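Local coordinates for Lmo1499 protein (Listeria monocytogenes, PDB 4IIW), which probably acts as a membrane-bound endolytic transglycosylase that cleaves nascent peptidoglycan strands and so terminates their elongation, at residues V188-E191 / Q192-E196; P89-N92 / T93-V97; E157-T160 / N161-N165; T54-D58 / K59-N63; V41-P44 / A45-I49. One frame throughout, in Å; residues are numbered along the deposited sequence.

Contact 1 of 5, residues V188-E191 / Q192-E196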
loop_
_atom_site.group_PDB
_atom_site.type_symbol
_atom_site.label_atom_id
_atom_site.label_comp_id
_atom_site.label_asym_id
_atom_site.label_seq_id
_atom_site.Cartn_x
_atom_site.Cartn_y
_atom_site.Cartn_z
ATOM N N VAL B 188 -9.791 42.308 16.782
ATOM C CA VAL B 188 -9.331 42.978 17.954
ATOM C C VAL B 188 -7.812 43.158 17.928
ATOM O O VAL B 188 -7.071 42.209 17.685
ATOM C CB VAL B 188 -9.858 42.234 19.186
ATOM C CG1 VAL B 188 -9.090 42.558 20.374
ATOM C CG2 VAL B 188 -11.320 42.563 19.365
ATOM N N SER B 189 -7.363 44.392 18.168
ATOM C CA SER B 189 -5.941 44.721 18.153
ATOM C C SER B 189 -5.298 44.373 19.452
ATOM O O SER B 189 -5.951 44.312 20.482
ATOM C CB SER B 189 -5.702 46.208 17.919
ATOM O OG SER B 189 -6.023 46.971 19.081
ATOM N N ALA B 190 -3.992 44.177 19.396
ATOM C CA ALA B 190 -3.213 43.874 20.567
ATOM C C ALA B 190 -3.363 45.002 21.610
ATOM O O ALA B 190 -3.433 44.736 22.821
ATOM C CB ALA B 190 -1.737 43.665 20.187
ATOM N N GLU B 191 -3.433 46.250 21.130
ATOM C CA GLU B 191 -3.586 47.401 22.021
ATOM C C GLU B 191 -4.890 47.328 22.808
ATOM O O GLU B 191 -4.892 47.592 24.022
ATOM C CB GLU B 191 -3.499 48.727 21.271
ATOM C CG GLU B 191 -2.125 49.066 20.674
ATOM C CD GLU B 191 -1.794 48.288 19.393
ATOM O OE1 GLU B 191 -2.709 47.659 18.809
ATOM O OE2 GLU B 191 -0.620 48.335 18.951
ATOM N N GLN B 192 -5.994 46.980 22.146
ATOM C CA GLN B 192 -7.283 46.881 22.844
ATOM C C GLN B 192 -7.217 45.844 23.936
ATOM O O GLN B 192 -7.675 46.076 25.045
ATOM C CB GLN B 192 -8.439 46.519 21.890
ATOM C CG GLN B 192 -9.762 46.308 22.639
ATOM C CD GLN B 192 -11.015 46.079 21.765
ATOM O OE1 GLN B 192 -12.079 45.787 22.322
ATOM N NE2 GLN B 192 -10.900 46.193 20.420
ATOM N N ILE B 193 -6.642 44.691 23.604
ATOM C CA ILE B 193 -6.548 43.582 24.533
ATOM C C ILE B 193 -5.688 43.922 25.742
ATOM O O ILE B 193 -6.105 43.743 26.903
ATOM C CB ILE B 193 -5.959 42.364 23.842
ATOM C CG1 ILE B 193 -6.906 41.900 22.724
ATOM C CG2 ILE B 193 -5.712 41.242 24.851
ATOM C CD1 ILE B 193 -6.369 40.756 21.863
ATOM N N ILE B 194 -4.485 44.410 25.475
ATOM C CA ILE B 194 -3.575 44.772 26.547
ATOM C C ILE B 194 -4.245 45.827 27.436
ATOM O O ILE B 194 -4.186 45.747 28.655
ATOM C CB ILE B 194 -2.227 45.260 25.981
ATOM C CG1 ILE B 194 -1.560 44.117 25.211
ATOM C CG2 ILE B 194 -1.300 45.731 27.092
ATOM C CD1 ILE B 194 -0.493 44.577 24.235
ATOM N N THR B 195 -4.926 46.792 26.826
ATOM C CA THR B 195 -5.579 47.829 27.611
ATOM C C THR B 195 -6.564 47.216 28.590
ATOM O O THR B 195 -6.618 47.644 29.732
ATOM C CB THR B 195 -6.277 48.890 26.734
ATOM O OG1 THR B 195 -5.298 49.554 25.933
ATOM C CG2 THR B 195 -7.036 49.951 27.596
ATOM N N GLU B 196 -7.331 46.218 28.176
ATOM C CA GLU B 196 -8.297 45.622 29.104
ATOM C C GLU B 196 -7.622 44.957 30.301
ATOM O O GLU B 196 -8.159 44.963 31.403
ATOM C CB GLU B 196 -9.220 44.625 28.406
ATOM C CG GLU B 196 -10.180 45.287 27.457
ATOM C CD GLU B 196 -11.151 46.212 28.172
ATOM O OE1 GLU B 196 -11.932 45.730 29.027
ATOM O OE2 GLU B 196 -11.147 47.418 27.855
#
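Val188 and Ile193 cross at about a right angle, with the CG1 methyl of the valine set against CG1 of the isoleucine at 3.3 Å and its CD1 close by. Val188 sends CG1 opposite its own backbone nitrogen (chi1 160°), while its other methyl, CG2, faces NE2 at the end of the extended Gln192 chain. The apolar pair spans the start of helix 190-204: Ser189 is the N-cap, and Val188 and Ile193 hold the places before and after it that define a hydrophobic staple. Between them Ser189 OG accepts from Gln192 N at 3.1 Å in a fairly straight bond (163°), and Ser189 O takes the N-H of Ile193. Two residues on, Glu191 O is gripped twice by Thr195, one turn ahead of it: Thr195 N and Thr195 OG1, the latter at 2.8 Å, reach it from opposite faces of the carbonyl plane. The Glu191 chain bends at chi2, and its OE2 bonds Thr141 OG1, while Phe183 covers Val188 and Ile193. Polar and apolar capping thus work side by side: a first-turn N-H that lacks a helical carbonyl is satisfied by a serine hydroxyl, and the chain leading in is held by aliphatic contact.

Contact 2 of 5, residues P89-N92 / T93-V97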
loop_
_atom_site.group_PDB
_atom_site.type_symbol
_atom_site.label_atom_id
_atom_site.label_comp_id
_atom_site.label_asym_id
_atom_site.label_seq_id
_atom_site.Cartn_x
_atom_site.Cartn_y
_atom_site.Cartn_z
ATOM N N PRO B 89 -12.991 10.307 16.071
ATOM C CA PRO B 89 -12.602 9.018 15.533
ATOM C C PRO B 89 -13.381 8.768 14.241
ATOM O O PRO B 89 -14.450 9.338 14.033
ATOM C CB PRO B 89 -12.996 8.016 16.635
ATOM C CG PRO B 89 -13.704 8.806 17.695
ATOM C CD PRO B 89 -13.964 10.175 17.162
ATOM N N ALA B 90 -12.821 7.948 13.369
ATOM C CA ALA B 90 -13.439 7.642 12.079
ATOM C C ALA B 90 -13.393 8.839 11.128
ATOM O O ALA B 90 -13.887 8.744 10.001
ATOM C CB ALA B 90 -14.870 7.137 12.252
HETATM N N MSE B 91 -12.820 9.957 11.594
HETATM C CA MSE B 91 -12.629 11.148 10.775
HETATM C C MSE B 91 -11.726 10.691 9.642
HETATM O O MSE B 91 -10.679 10.087 9.870
HETATM C CB MSE B 91 -11.983 12.283 11.597
HETATM C CG MSE B 91 -11.556 13.543 10.815
HETATM SE SE MSE B 91 -10.974 15.081 11.934
HETATM C CE MSE B 91 -12.715 15.535 12.657
ATOM N N ASN B 92 -12.175 10.923 8.424
ATOM C CA ASN B 92 -11.447 10.545 7.244
ATOM C C ASN B 92 -10.001 11.017 7.370
ATOM O O ASN B 92 -9.760 12.150 7.769
ATOM C CB ASN B 92 -12.116 11.171 6.019
ATOM C CG ASN B 92 -11.334 10.942 4.760
ATOM O OD1 ASN B 92 -10.740 11.881 4.219
ATOM N ND2 ASN B 92 -11.262 9.676 4.311
ATOM N N THR B 93 -9.051 10.144 7.029
ATOM C CA THR B 93 -7.621 10.436 7.118
ATOM C C THR B 93 -7.239 11.740 6.427
ATOM O O THR B 93 -6.383 12.488 6.909
ATOM C CB THR B 93 -6.782 9.286 6.461
ATOM O OG1 THR B 93 -7.282 8.024 6.899
ATOM C CG2 THR B 93 -5.272 9.406 6.782
ATOM N N ASP B 94 -7.854 12.000 5.279
ATOM C CA ASP B 94 -7.563 13.220 4.522
ATOM C C ASP B 94 -7.886 14.459 5.337
ATOM O O ASP B 94 -7.132 15.425 5.306
ATOM C CB ASP B 94 -8.364 13.276 3.220
ATOM C CG ASP B 94 -7.978 14.461 2.360
ATOM O OD1 ASP B 94 -6.750 14.659 2.147
ATOM O OD2 ASP B 94 -8.896 15.188 1.887
ATOM N N GLN B 95 -9.014 14.447 6.039
ATOM C CA GLN B 95 -9.392 15.595 6.849
ATOM C C GLN B 95 -8.413 15.782 7.980
ATOM O O GLN B 95 -8.030 16.911 8.277
ATOM C CB GLN B 95 -10.783 15.446 7.443
ATOM C CG GLN B 95 -11.886 15.333 6.416
ATOM C CD GLN B 95 -13.241 15.157 7.067
ATOM O OE1 GLN B 95 -13.947 14.175 6.797
ATOM N NE2 GLN B 95 -13.596 16.083 7.979
ATOM N N ILE B 96 -7.991 14.686 8.610
ATOM C CA ILE B 96 -7.090 14.809 9.739
ATOM C C ILE B 96 -5.861 15.534 9.278
ATOM O O ILE B 96 -5.518 16.594 9.788
ATOM C CB ILE B 96 -6.677 13.465 10.334
ATOM C CG1 ILE B 96 -7.898 12.707 10.865
ATOM C CG2 ILE B 96 -5.712 13.693 11.463
ATOM C CD1 ILE B 96 -7.615 11.258 11.272
ATOM N N VAL B 97 -5.233 14.967 8.258
ATOM C CA VAL B 97 -4.002 15.492 7.693
ATOM C C VAL B 97 -4.166 16.923 7.208
ATOM O O VAL B 97 -3.301 17.753 7.413
ATOM C CB VAL B 97 -3.538 14.548 6.572
ATOM C CG1 VAL B 97 -2.362 15.113 5.792
ATOM C CG2 VAL B 97 -3.208 13.194 7.190
#
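Over one face of the Asn92 side-chain amide lies Thr93 N, 3.3 Å from CG and almost straight above it; Asp94 N stands above that same face near OD1, and Asp94 CB comes close to the plane at the oxygen end. The N-H of Asp94 is 3.1 Å from Asn92 OD1, a weak bond, bent to 126°, with the donor above the amide plane. The carboxylate of Asp94 leads away, its plane 67° from that of the amide. The third flat group, the amide of Gln95, comes from the other side of the Asn92 plane, with OE1 3.6 Å from CB of Asn92. Asn92 is the N-cap of helix 93-102, and its OD1 bond to the N-H two residues on has the pattern of an Asx turn. Its main-chain O accepts from Ile96 N at 3.2 Å and more weakly from Gln95 N. Met91 before the cap and Ile96 after it make a hydrophobic staple. Selenomethionine Met91, its CG opposite the backbone N (chi1 172°), lays CG against CG1 of Ile96 at 3.8 Å, and the same CG touches CB of Gln95. Thr93 OG1 bonds to Tyr74 O of a second subunit. The contact thus links the loop after strand 83-87 to helix 93-102, with Thr93 packed on Phe68 and Tyr71 of helix 65-75 and Ile96 on Val61 and Ile62 in the loop after helix 49-58.

Contact 3 of 5, residues E157-T160 / N161-N165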
loop_
_atom_site.group_PDB
_atom_site.type_symbol
_atom_site.label_atom_id
_atom_site.label_comp_id
_atom_site.label_asym_id
_atom_site.label_seq_id
_atom_site.Cartn_x
_atom_site.Cartn_y
_atom_site.Cartn_z
ATOM N N GLU B 157 -3.192 56.315 38.341
ATOM C CA GLU B 157 -3.073 55.877 39.738
ATOM C C GLU B 157 -2.329 54.539 39.801
ATOM O O GLU B 157 -1.784 54.180 40.850
ATOM C CB GLU B 157 -4.440 55.647 40.394
ATOM C CG GLU B 157 -5.520 56.695 40.177
ATOM C CD GLU B 157 -5.114 58.075 40.602
ATOM O OE1 GLU B 157 -4.189 58.211 41.438
ATOM O OE2 GLU B 157 -5.743 59.035 40.094
ATOM N N THR B 158 -2.306 53.816 38.677
ATOM C CA THR B 158 -1.762 52.464 38.624
ATOM C C THR B 158 -0.451 52.333 37.901
ATOM O O THR B 158 0.469 51.758 38.445
ATOM C CB THR B 158 -2.796 51.515 37.973
ATOM O OG1 THR B 158 -3.964 51.456 38.798
ATOM C CG2 THR B 158 -2.246 50.118 37.825
ATOM N N VAL B 159 -0.374 52.817 36.663
ATOM C CA VAL B 159 0.864 52.764 35.873
ATOM C C VAL B 159 1.464 54.151 35.888
ATOM O O VAL B 159 0.925 55.045 35.272
ATOM C CB VAL B 159 0.605 52.356 34.385
ATOM C CG1 VAL B 159 1.917 52.166 33.651
ATOM C CG2 VAL B 159 -0.225 51.080 34.283
ATOM N N THR B 160 2.579 54.340 36.584
ATOM C CA THR B 160 3.203 55.660 36.701
ATOM C C THR B 160 4.563 55.702 36.022
ATOM O O THR B 160 4.995 54.713 35.430
ATOM C CB THR B 160 3.447 55.974 38.159
ATOM O OG1 THR B 160 4.491 55.117 38.659
ATOM C CG2 THR B 160 2.179 55.770 38.969
ATOM N N ASN B 161 5.255 56.837 36.129
ATOM C CA ASN B 161 6.610 56.964 35.593
ATOM C C ASN B 161 7.566 55.882 36.103
ATOM O O ASN B 161 8.620 55.659 35.507
ATOM C CB ASN B 161 7.206 58.355 35.871
ATOM C CG ASN B 161 6.665 59.429 34.925
ATOM O OD1 ASN B 161 5.823 59.166 34.055
ATOM N ND2 ASN B 161 7.150 60.645 35.091
ATOM N N ASP B 162 7.211 55.217 37.197
ATOM C CA ASP B 162 8.033 54.134 37.716
ATOM C C ASP B 162 8.359 53.087 36.642
ATOM O O ASP B 162 9.472 52.576 36.602
ATOM C CB ASP B 162 7.379 53.479 38.958
ATOM C CG ASP B 162 7.507 54.360 40.237
ATOM O OD1 ASP B 162 8.333 55.295 40.237
ATOM O OD2 ASP B 162 6.802 54.104 41.247
ATOM N N VAL B 163 7.419 52.818 35.741
ATOM C CA VAL B 163 7.638 51.818 34.695
ATOM C C VAL B 163 8.653 52.229 33.646
ATOM O O VAL B 163 9.121 51.405 32.882
ATOM C CB VAL B 163 6.326 51.442 33.967
ATOM C CG1 VAL B 163 5.266 51.012 34.986
ATOM C CG2 VAL B 163 5.832 52.597 33.102
ATOM N N LEU B 164 8.999 53.499 33.588
ATOM C CA LEU B 164 9.962 53.950 32.597
ATOM C C LEU B 164 11.382 53.917 33.139
ATOM O O LEU B 164 12.260 54.571 32.593
ATOM C CB LEU B 164 9.627 55.366 32.122
ATOM C CG LEU B 164 8.259 55.598 31.464
ATOM C CD1 LEU B 164 8.184 57.045 30.977
ATOM C CD2 LEU B 164 8.029 54.633 30.317
ATOM N N ASN B 165 11.634 53.160 34.200
ATOM C CA ASN B 165 12.987 53.127 34.726
ATOM C C ASN B 165 13.925 52.332 33.815
ATOM O O ASN B 165 13.713 51.158 33.514
ATOM C CB ASN B 165 13.050 52.633 36.173
ATOM C CG ASN B 165 14.478 52.577 36.701
ATOM O OD1 ASN B 165 15.311 51.834 36.183
ATOM N ND2 ASN B 165 14.760 53.341 37.747
HETATM O O HOH W 1 4.275 53.012 40.969
#
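A short 3-10 turn, residues 161-163, is opened by Thr160, whose side chain and main chain both bond forward across the contact. Thr160 OG1 accepts from Asp162 N at 3.1 Å, with an angle of 156° at the hydrogen. The hydroxyl is brought there by a first torsion of 70°, which places OG1 between the backbone nitrogen and the carbonyl carbon. Thr160 O accepts from Val163 N, also at 3.1 Å, the donor standing above the carbonyl plane and off the lone pairs. A hydroxyl linked to the N-H two residues ahead is an ST turn, here at the start of a short run of 3-10 turns, continued by the bond from Leu164 N to Asn161 O, within the long connection from helix 145-154 to strand 180-181. A water donates to Asp162 OD2 at 2.8 Å and also bonds Thr160 OG1, bridging the two side chains. The two valines are buried and meet at about a right angle: Val159 CG1 lies 3.8 Å from Val163 CG1, with Val163 CG2 only slightly farther off. Tyr175, in a loop, and Ile152 of helix 145-154 touch both valines, while Val198 of helix 190-204 adds to the cover of Val159.

Contact 4 of 5, residues T54-D58 / K59-N63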
loop_
_atom_site.group_PDB
_atom_site.type_symbol
_atom_site.label_atom_id
_atom_site.label_comp_id
_atom_site.label_asym_id
_atom_site.label_seq_id
_atom_site.Cartn_x
_atom_site.Cartn_y
_atom_site.Cartn_z
ATOM N N THR B 54 1.565 7.873 16.230
ATOM C CA THR B 54 1.415 7.146 17.475
ATOM C C THR B 54 0.540 7.888 18.477
ATOM O O THR B 54 -0.213 7.250 19.234
ATOM C CB THR B 54 2.800 6.820 18.037
ATOM O OG1 THR B 54 3.504 6.087 17.037
ATOM C CG2 THR B 54 2.728 5.992 19.308
ATOM N N ILE B 55 0.609 9.220 18.491
ATOM C CA ILE B 55 -0.287 9.987 19.364
ATOM C C ILE B 55 -1.741 9.792 18.885
ATOM O O ILE B 55 -2.633 9.606 19.709
ATOM C CB ILE B 55 0.069 11.469 19.426
ATOM C CG1 ILE B 55 1.415 11.667 20.125
ATOM C CG2 ILE B 55 -0.970 12.232 20.220
ATOM C CD1 ILE B 55 2.021 13.009 19.814
ATOM N N LEU B 56 -1.976 9.818 17.566
ATOM C CA LEU B 56 -3.318 9.597 17.041
ATOM C C LEU B 56 -3.865 8.223 17.455
ATOM O O LEU B 56 -5.041 8.088 17.841
ATOM C CB LEU B 56 -3.347 9.727 15.514
ATOM C CG LEU B 56 -3.115 11.142 14.944
ATOM C CD1 LEU B 56 -3.005 11.126 13.399
ATOM C CD2 LEU B 56 -4.218 12.114 15.391
ATOM N N GLU B 57 -3.015 7.204 17.380
ATOM C CA GLU B 57 -3.417 5.839 17.737
ATOM C C GLU B 57 -3.670 5.783 19.250
ATOM O O GLU B 57 -4.687 5.239 19.698
ATOM C CB GLU B 57 -2.357 4.809 17.293
ATOM C CG GLU B 57 -2.770 3.334 17.484
ATOM C CD GLU B 57 -1.611 2.348 17.217
ATOM O OE1 GLU B 57 -0.874 2.494 16.206
ATOM O OE2 GLU B 57 -1.438 1.423 18.034
ATOM N N ASP B 58 -2.747 6.344 20.028
ATOM C CA ASP B 58 -2.919 6.392 21.492
ATOM C C ASP B 58 -4.266 7.000 21.852
ATOM O O ASP B 58 -4.972 6.480 22.699
ATOM C CB ASP B 58 -1.829 7.248 22.196
ATOM C CG ASP B 58 -0.445 6.588 22.212
ATOM O OD1 ASP B 58 -0.323 5.371 21.909
ATOM O OD2 ASP B 58 0.529 7.315 22.543
ATOM N N LYS B 59 -4.609 8.105 21.189
ATOM C CA LYS B 59 -5.858 8.824 21.462
ATOM C C LYS B 59 -7.100 8.237 20.780
ATOM O O LYS B 59 -8.194 8.792 20.881
ATOM C CB LYS B 59 -5.676 10.301 21.131
ATOM C CG LYS B 59 -4.806 11.036 22.161
ATOM C CD LYS B 59 -5.517 11.053 23.529
ATOM C CE LYS B 59 -4.822 11.914 24.573
ATOM N NZ LYS B 59 -5.586 11.942 25.852
ATOM N N LYS B 60 -6.900 7.118 20.088
ATOM C CA LYS B 60 -7.967 6.365 19.435
ATOM C C LYS B 60 -8.689 7.135 18.346
ATOM O O LYS B 60 -9.882 6.980 18.175
ATOM C CB LYS B 60 -8.961 5.848 20.478
ATOM C CG LYS B 60 -8.334 4.966 21.515
ATOM C CD LYS B 60 -9.282 4.756 22.668
ATOM C CE LYS B 60 -8.631 3.972 23.796
ATOM N NZ LYS B 60 -9.494 3.966 25.030
ATOM N N VAL B 61 -7.962 7.969 17.622
ATOM C CA VAL B 61 -8.536 8.718 16.511
ATOM C C VAL B 61 -8.333 7.861 15.261
ATOM O O VAL B 61 -9.138 7.876 14.334
ATOM C CB VAL B 61 -7.848 10.085 16.339
ATOM C CG1 VAL B 61 -8.342 10.792 15.079
ATOM C CG2 VAL B 61 -8.045 10.933 17.580
ATOM N N ILE B 62 -7.210 7.165 15.218
ATOM C CA ILE B 62 -6.961 6.233 14.164
ATOM C C ILE B 62 -6.715 4.885 14.830
ATOM O O ILE B 62 -6.555 4.778 16.059
ATOM C CB ILE B 62 -5.789 6.626 13.249
ATOM C CG1 ILE B 62 -4.443 6.451 13.954
ATOM C CG2 ILE B 62 -5.987 8.052 12.702
ATOM C CD1 ILE B 62 -3.286 6.911 13.129
ATOM N N ASN B 63 -6.690 3.861 13.996
ATOM C CA ASN B 63 -6.535 2.487 14.425
ATOM C C ASN B 63 -5.076 2.021 14.428
ATOM O O ASN B 63 -4.654 1.352 15.347
ATOM C CB ASN B 63 -7.366 1.639 13.456
ATOM C CG ASN B 63 -7.436 0.188 13.833
ATOM O OD1 ASN B 63 -8.476 -0.278 14.340
ATOM N ND2 ASN B 63 -6.340 -0.564 13.568
HETATM O O HOH W 2 -6.316 3.270 18.361
#
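Glu57, in the last turn of helix 49-58, runs out beside Ile62 and Asn63. Its CB faces CG1 of Ile62 at 4.3 Å. CG, opposite the backbone nitrogen (chi1 -173°), then comes to 3.5 Å from the carbonyl O of Asn63, and CD stays near the same oxygen. At the tip, OE1 accepts from Ala65 N at the start of helix 65-75 and also bonds Ser50 OG of a third subunit, so the carboxylate ties one helix end to the next helix and to a neighbouring chain. The backbone beneath this side chain closes in a Schellman motif. Lys60, with a positive phi of 62°, turns the chain so that Val61 N reaches back to Leu56 O at 2.9 Å and Lys60 N to Glu57 O, the second donor standing well above the carbonyl plane. The apolar contact that commonly accompanies this motif is present as well: CD2 of Leu56 lies 4.3 Å from CB of Val61. Farther along, Ile62 folds its CG1 in between its own backbone N and carbonyl carbon (chi1 72°), and this lets CD1 rest on CB of Leu56 at 3.7 Å. A water donates both to Glu57 O and to Ile62 O, linking the helix end to the departing loop. Lys59 keeps its CB and CG near Ile55 O before its chain bends away, and Phe68 of helix 65-75 covers both Leu56 and Ile62.

Contact 5 of 5, residues V41-P44 / A45-I49. With SO4 (sulfate ion), chain N.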
loop_
_atom_site.group_PDB
_atom_site.type_symbol
_atom_site.label_atom_id
_atom_site.label_comp_id
_atom_site.label_asym_id
_atom_site.label_seq_id
_atom_site.Cartn_x
_atom_site.Cartn_y
_atom_site.Cartn_z
ATOM N N VAL B 41 -6.249 16.231 20.769
ATOM C CA VAL B 41 -4.913 15.648 20.765
ATOM C C VAL B 41 -3.895 16.777 20.747
ATOM O O VAL B 41 -4.167 17.850 20.224
ATOM C CB VAL B 41 -4.644 14.674 19.543
ATOM C CG1 VAL B 41 -5.867 13.788 19.267
ATOM C CG2 VAL B 41 -4.272 15.433 18.290
ATOM N N GLU B 42 -2.713 16.514 21.298
ATOM C CA GLU B 42 -1.651 17.501 21.364
ATOM C C GLU B 42 -0.402 17.011 20.656
ATOM O O GLU B 42 0.147 15.965 21.002
ATOM C CB GLU B 42 -1.325 17.802 22.813
ATOM C CG GLU B 42 -2.539 18.228 23.606
ATOM C CD GLU B 42 -2.179 18.786 24.980
ATOM O OE1 GLU B 42 -1.298 18.194 25.648
ATOM O OE2 GLU B 42 -2.791 19.805 25.388
ATOM N N ILE B 43 0.040 17.776 19.663
ATOM C CA ILE B 43 1.239 17.440 18.911
ATOM C C ILE B 43 2.337 18.401 19.341
ATOM O O ILE B 43 2.275 19.582 19.018
ATOM C CB ILE B 43 1.027 17.570 17.391
ATOM C CG1 ILE B 43 -0.197 16.770 16.944
ATOM C CG2 ILE B 43 2.250 17.111 16.670
ATOM C CD1 ILE B 43 -0.205 15.350 17.426
ATOM N N PRO B 44 3.333 17.899 20.083
ATOM C CA PRO B 44 4.398 18.769 20.529
ATOM C C PRO B 44 5.300 19.230 19.402
ATOM O O PRO B 44 5.439 18.549 18.409
ATOM C CB PRO B 44 5.196 17.896 21.518
ATOM C CG PRO B 44 4.354 16.700 21.803
ATOM C CD PRO B 44 3.450 16.535 20.637
ATOM N N ALA B 45 5.916 20.390 19.575
ATOM C CA ALA B 45 6.857 20.907 18.595
ATOM C C ALA B 45 7.945 19.860 18.341
ATOM O O ALA B 45 8.350 19.141 19.254
ATOM C CB ALA B 45 7.487 22.206 19.096
ATOM N N GLY B 46 8.410 19.788 17.099
ATOM C CA GLY B 46 9.469 18.859 16.727
ATOM C C GLY B 46 9.044 17.400 16.708
ATOM O O GLY B 46 9.871 16.516 16.860
ATOM N N SER B 47 7.754 17.138 16.543
ATOM C CA SER B 47 7.283 15.776 16.499
ATOM C C SER B 47 7.507 15.218 15.110
ATOM O O SER B 47 7.216 15.886 14.134
ATOM C CB SER B 47 5.806 15.711 16.858
ATOM O OG SER B 47 5.626 16.065 18.211
ATOM N N SER B 48 8.059 14.013 15.024
ATOM C CA SER B 48 8.260 13.339 13.739
ATOM C C SER B 48 6.933 12.761 13.270
ATOM O O SER B 48 5.928 12.777 13.995
ATOM C CB SER B 48 9.250 12.183 13.889
ATOM O OG SER B 48 8.690 11.176 14.724
ATOM N N ILE B 49 6.924 12.222 12.070
ATOM C CA ILE B 49 5.711 11.607 11.546
ATOM C C ILE B 49 5.329 10.401 12.424
ATOM O O ILE B 49 4.171 10.208 12.766
ATOM C CB ILE B 49 5.891 11.204 10.076
ATOM C CG1 ILE B 49 6.162 12.458 9.238
ATOM C CG2 ILE B 49 4.652 10.488 9.571
ATOM C CD1 ILE B 49 6.544 12.153 7.793
HETATM S S SO4 N . 10.289 12.604 10.201
HETATM O O1 SO4 N . 10.264 13.324 8.931
HETATM O O2 SO4 N . 10.454 11.168 9.947
HETATM O O3 SO4 N . 11.379 13.102 11.044
HETATM O O4 SO4 N . 9.003 12.828 10.847
#
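Pro44 O is the oxygen on which this turn closes, since both the N-H and the hydroxyl of Ser47 are directed at it. The bond from Ser47 N to Pro44 O is weak, at 3.3 Å and 122°. The hydroxyl makes the closer approach, although the modelled length is too short to be trusted at this resolution. Ser47 OG lies opposite its own carbonyl carbon (chi1 -67°), which turns it back over one face of the proline ring, nearest CD of Pro44 at 3.3 Å. Beside it, CB of Ser47 rests on CG2 of Ile43 at 3.8 Å, so one small side chain meets the turn with a polar atom and the strand with a carbon. Residues Pro44 to Ser47 form a type II beta turn, in which Gly46 takes the third position with a positive phi that glycine adopts readily. Ser48 is the N-cap of the next helix, its OG taking a backbone N-H of the first turn, while its own N-H donates to Asp51 OD2. A sulfate, probably from the crystallisation liquor, sits at this helix start, with O4 directed at Ile49 N and 3.3 Å from CG1 of Ile49. The turn joins strand 39-43, paired antiparallel with strand 83-87, to helix 49-58. Ile43 packs on Ile52 and Ile55 of that helix, and Ile49 reaches across to Ser69 and Val72 of helix 65-75.

Along the chain the order is contact 5, contact 4, contact 2, contact 3 and contact 1. The first three share one region, built on the antiparallel sheet of strands 39-43 and 83-87: contacts 4 and 5 have centres about 13 Å apart, and contact 2, centred about 11 Å from contact 4, brings in helix 93-102. Contact 4 touches both of the others, through Ile55 on Pro44, Val61 on Val41 and Ile96 on Val61 and Ile62; contacts 2 and 5 do not meet. Contacts 1 and 3 lie in a separate helical part, centres about 19 Å apart; contact 3 is centred about 52 Å from contact 2. Helix starts and tight turns thus occur in both parts, while the helix end is in the 39-102 region.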